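Uncharacterized protein (Vibrio parahaemolyticus, PDB 1ZBP) is of unknown function but belongs to the ImpE family, joining an N-terminal helical region to a mainly beta-stranded remainder. Local coordinates at residues S35-L40 and F47-E52. Residues are numbered along the deposited sequence; the frame is centred on the assembly and turned at random.
Sequences SSFIEL and FERADE
Arg49, which meets Phe37 across the contact, donates its backbone N in a hydrogen bond to Asp46 OD1 at the start of helix 47-60. No hydrogen bond spans the two segments, and the touching surfaces bury a modest 140 Å² in total. The Arg49 side chain leaves its helix with CG anti to the backbone N (chi1 -176°), then bends at the next bond (chi2 65°). This carries NE to the edge of the Phe37 ring, near the ring plane and 4.4 Å from Phe37 CZ. The guanidinium therefore borders the ring without stacking on it, and the otherwise exposed Arg49 reaches the buried aromatic through NE. Among buried residues, the backbones come closest at Ile38 and Ala50, their CA atoms 5.3 Å apart. The lone methyl of Ala50 adds little bulk there, and its CB lies 4.4 Å from Ile38 O. On the Ile38 side the CG2 methyl does the touching: it rests 4.3 Å from Ala50 O, a loose van der Waals approach of a methyl to a backbone carbonyl oxygen. The contact joins the two arms of a helical hairpin, helices 31-44 and 47-60, which are connected by a short link. Ile38 extends the seam along helix 47-60 to Gln53, Leu54 and Ser57, while Phe37 also packs on Leu17 and Ile21 of helix 13-25. Helix 65-84 flanks the second helix, receiving Phe47 at Val75 and Ala78 and pairing Arg72 with Asp51 in a salt bridge.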
ATOM      1  N   SER A  35      -4.469 -11.932 -18.144  1.00 46.65           N
ATOM      2  CA  SER A  35      -4.264 -11.945 -16.697  1.00 47.20           C
ATOM      3  C   SER A  35      -2.941 -11.285 -16.316  1.00 48.41           C
ATOM      4  O   SER A  35      -2.893 -10.431 -15.426  1.00 50.45           O
ATOM      5  CB  SER A  35      -4.283 -13.382 -16.172  1.00 47.20           C
ATOM      6  OG  SER A  35      -4.057 -13.434 -14.769  1.00 45.63           O
ATOM      7  N   SER A  36      -1.861 -11.681 -16.984  1.00 48.03           N
ATOM      8  CA  SER A  36      -0.548 -11.101 -16.706  1.00 46.37           C
ATOM      9  C   SER A  36      -0.532  -9.612 -17.048  1.00 44.74           C
ATOM     10  O   SER A  36       0.198  -8.832 -16.439  1.00 44.45           O
ATOM     11  CB  SER A  36       0.542 -11.828 -17.510  1.00 45.77           C
ATOM     12  OG  SER A  36       0.628 -13.200 -17.135  1.00 44.87           O
ATOM     13  N   PHE A  37      -1.344  -9.221 -18.022  1.00 43.35           N
ATOM     14  CA  PHE A  37      -1.414  -7.819 -18.442  1.00 44.01           C
ATOM     15  C   PHE A  37      -2.163  -6.971 -17.388  1.00 44.51           C
ATOM     16  O   PHE A  37      -1.925  -5.765 -17.260  1.00 42.81           O
ATOM     17  CB  PHE A  37      -2.109  -7.736 -19.813  1.00 45.12           C
ATOM     18  CG  PHE A  37      -2.399  -6.332 -20.275  1.00 45.87           C
ATOM     19  CD1 PHE A  37      -1.402  -5.364 -20.283  1.00 46.41           C
ATOM     20  CD2 PHE A  37      -3.683  -5.975 -20.690  1.00 46.65           C
ATOM     21  CE1 PHE A  37      -1.676  -4.058 -20.688  1.00 45.49           C
ATOM     22  CE2 PHE A  37      -3.965  -4.672 -21.097  1.00 46.00           C
ATOM     23  CZ  PHE A  37      -2.957  -3.714 -21.093  1.00 47.00           C
ATOM     24  N   ILE A  38      -3.057  -7.613 -16.631  1.00 44.14           N
ATOM     25  CA  ILE A  38      -3.829  -6.936 -15.588  1.00 43.04           C
ATOM     26  C   ILE A  38      -2.943  -6.669 -14.367  1.00 42.57           C
ATOM     27  O   ILE A  38      -3.017  -5.599 -13.746  1.00 40.18           O
ATOM     28  CB  ILE A  38      -5.047  -7.791 -15.142  1.00 41.58           C
ATOM     29  CG1 ILE A  38      -6.038  -7.923 -16.295  1.00 40.74           C
ATOM     30  CG2 ILE A  38      -5.739  -7.143 -13.941  1.00 41.03           C
ATOM     31  CD1 ILE A  38      -7.046  -9.021 -16.112  1.00 36.95           C
ATOM     32  N   GLU A  39      -2.110  -7.647 -14.021  1.00 42.83           N
ATOM     33  CA  GLU A  39      -1.226  -7.506 -12.869  1.00 44.03           C
ATOM     34  C   GLU A  39      -0.273  -6.337 -13.070  1.00 43.17           C
ATOM     35  O   GLU A  39      -0.165  -5.459 -12.207  1.00 42.58           O
ATOM     36  CB  GLU A  39      -0.436  -8.799 -12.622  1.00 44.68           C
ATOM     37  CG  GLU A  39      -1.196  -9.833 -11.806  1.00 48.30           C
ATOM     38  CD  GLU A  39      -0.368 -11.069 -11.497  1.00 50.80           C
ATOM     39  OE1 GLU A  39      -0.769 -11.845 -10.606  1.00 48.97           O
ATOM     40  OE2 GLU A  39       0.675 -11.277 -12.154  1.00 54.17           O
ATOM     41  N   LEU A  40       0.396  -6.312 -14.218  1.00 42.89           N
ATOM     42  CA  LEU A  40       1.341  -5.242 -14.522  1.00 44.29           C
ATOM     43  C   LEU A  40       0.647  -3.896 -14.715  1.00 44.02           C
ATOM     44  O   LEU A  40       1.300  -2.849 -14.773  1.00 45.26           O
ATOM     45  CB  LEU A  40       2.170  -5.609 -15.761  1.00 45.98           C
ATOM     46  CG  LEU A  40       2.875  -6.981 -15.684  1.00 45.65           C
ATOM     47  CD1 LEU A  40       3.726  -7.206 -16.927  1.00 45.08           C
ATOM     48  CD2 LEU A  40       3.737  -7.058 -14.428  1.00 44.71           C
ATOM     49  N   PHE A  47      -5.477   2.166 -12.947  1.00 47.49           N
ATOM     50  CA  PHE A  47      -6.604   1.398 -12.433  1.00 47.62           C
ATOM     51  C   PHE A  47      -7.793   1.358 -13.398  1.00 48.82           C
ATOM     52  O   PHE A  47      -8.410   0.304 -13.596  1.00 48.73           O
ATOM     53  CB  PHE A  47      -7.041   1.963 -11.075  1.00 44.90           C
ATOM     54  CG  PHE A  47      -5.918   2.098 -10.085  1.00 43.28           C
ATOM     55  CD1 PHE A  47      -5.133   1.005  -9.745  1.00 43.09           C
ATOM     56  CD2 PHE A  47      -5.632   3.326  -9.505  1.00 44.11           C
ATOM     57  CE1 PHE A  47      -4.088   1.136  -8.837  1.00 43.31           C
ATOM     58  CE2 PHE A  47      -4.586   3.468  -8.595  1.00 42.82           C
ATOM     59  CZ  PHE A  47      -3.814   2.373  -8.265  1.00 43.43           C
ATOM     60  N   GLU A  48      -8.114   2.496 -14.003  1.00 50.08           N
ATOM     61  CA  GLU A  48      -9.241   2.567 -14.928  1.00 52.97           C
ATOM     62  C   GLU A  48      -9.121   1.496 -16.023  1.00 52.13           C
ATOM     63  O   GLU A  48     -10.103   0.837 -16.364  1.00 50.99           O
ATOM     64  CB  GLU A  48      -9.314   3.973 -15.532  1.00 55.37           C
ATOM     65  CG  GLU A  48     -10.549   4.242 -16.376  1.00 62.18           C
ATOM     66  CD  GLU A  48     -10.758   5.728 -16.641  1.00 66.16           C
ATOM     67  OE1 GLU A  48      -9.810   6.396 -17.119  1.00 67.64           O
ATOM     68  OE2 GLU A  48     -11.876   6.233 -16.381  1.00 67.24           O
ATOM     69  N   ARG A  49      -7.907   1.317 -16.544  1.00 51.03           N
ATOM     70  CA  ARG A  49      -7.628   0.329 -17.585  1.00 50.17           C
ATOM     71  C   ARG A  49      -7.682  -1.093 -17.010  1.00 49.02           C
ATOM     72  O   ARG A  49      -8.338  -1.976 -17.571  1.00 48.38           O
ATOM     73  CB  ARG A  49      -6.239   0.607 -18.188  1.00 53.03           C
ATOM     74  CG  ARG A  49      -5.810  -0.284 -19.359  1.00 55.10           C
ATOM     75  CD  ARG A  49      -6.689  -0.072 -20.585  1.00 60.87           C
ATOM     76  NE  ARG A  49      -6.129  -0.705 -21.782  1.00 65.30           N
ATOM     77  CZ  ARG A  49      -6.764  -0.790 -22.949  1.00 66.70           C
ATOM     78  NH1 ARG A  49      -7.986  -0.282 -23.080  1.00 66.81           N
ATOM     79  NH2 ARG A  49      -6.177  -1.376 -23.988  1.00 66.02           N
ATOM     80  N   ALA A  50      -6.988  -1.311 -15.894  1.00 46.63           N
ATOM     81  CA  ALA A  50      -6.960  -2.621 -15.243  1.00 45.90           C
ATOM     82  C   ALA A  50      -8.377  -3.127 -14.996  1.00 44.54           C
ATOM     83  O   ALA A  50      -8.668  -4.309 -15.163  1.00 44.65           O
ATOM     84  CB  ALA A  50      -6.199  -2.536 -13.915  1.00 43.09           C
ATOM     85  N   ASP A  51      -9.256  -2.220 -14.598  1.00 44.38           N
ATOM     86  CA  ASP A  51     -10.632  -2.581 -14.326  1.00 45.08           C
ATOM     87  C   ASP A  51     -11.303  -2.967 -15.645  1.00 45.53           C
ATOM     88  O   ASP A  51     -12.019  -3.963 -15.713  1.00 44.18           O
ATOM     89  CB  ASP A  51     -11.340  -1.408 -13.648  1.00 45.19           C
ATOM     90  CG  ASP A  51     -12.559  -1.837 -12.877  1.00 46.15           C
ATOM     91  OD1 ASP A  51     -12.493  -2.869 -12.168  1.00 46.16           O
ATOM     92  OD2 ASP A  51     -13.582  -1.124 -12.965  1.00 47.64           O
ATOM     93  N   GLU A  52     -11.042  -2.191 -16.696  1.00 46.00           N
ATOM     94  CA  GLU A  52     -11.598  -2.465 -18.020  1.00 48.18           C
ATOM     95  C   GLU A  52     -11.235  -3.885 -18.453  1.00 47.66           C
ATOM     96  O   GLU A  52     -12.080  -4.625 -18.948  1.00 47.11           O
ATOM     97  CB  GLU A  52     -11.045  -1.463 -19.041  1.00 52.75           C
ATOM     98  CG  GLU A  52     -11.762  -1.454 -20.383  1.00 57.50           C
ATOM     99  CD  GLU A  52     -13.223  -1.084 -20.251  1.00 61.70           C
ATOM    100  OE1 GLU A  52     -13.512  -0.021 -19.650  1.00 63.46           O
ATOM    101  OE2 GLU A  52     -14.081  -1.851 -20.748  1.00 64.15           O
TER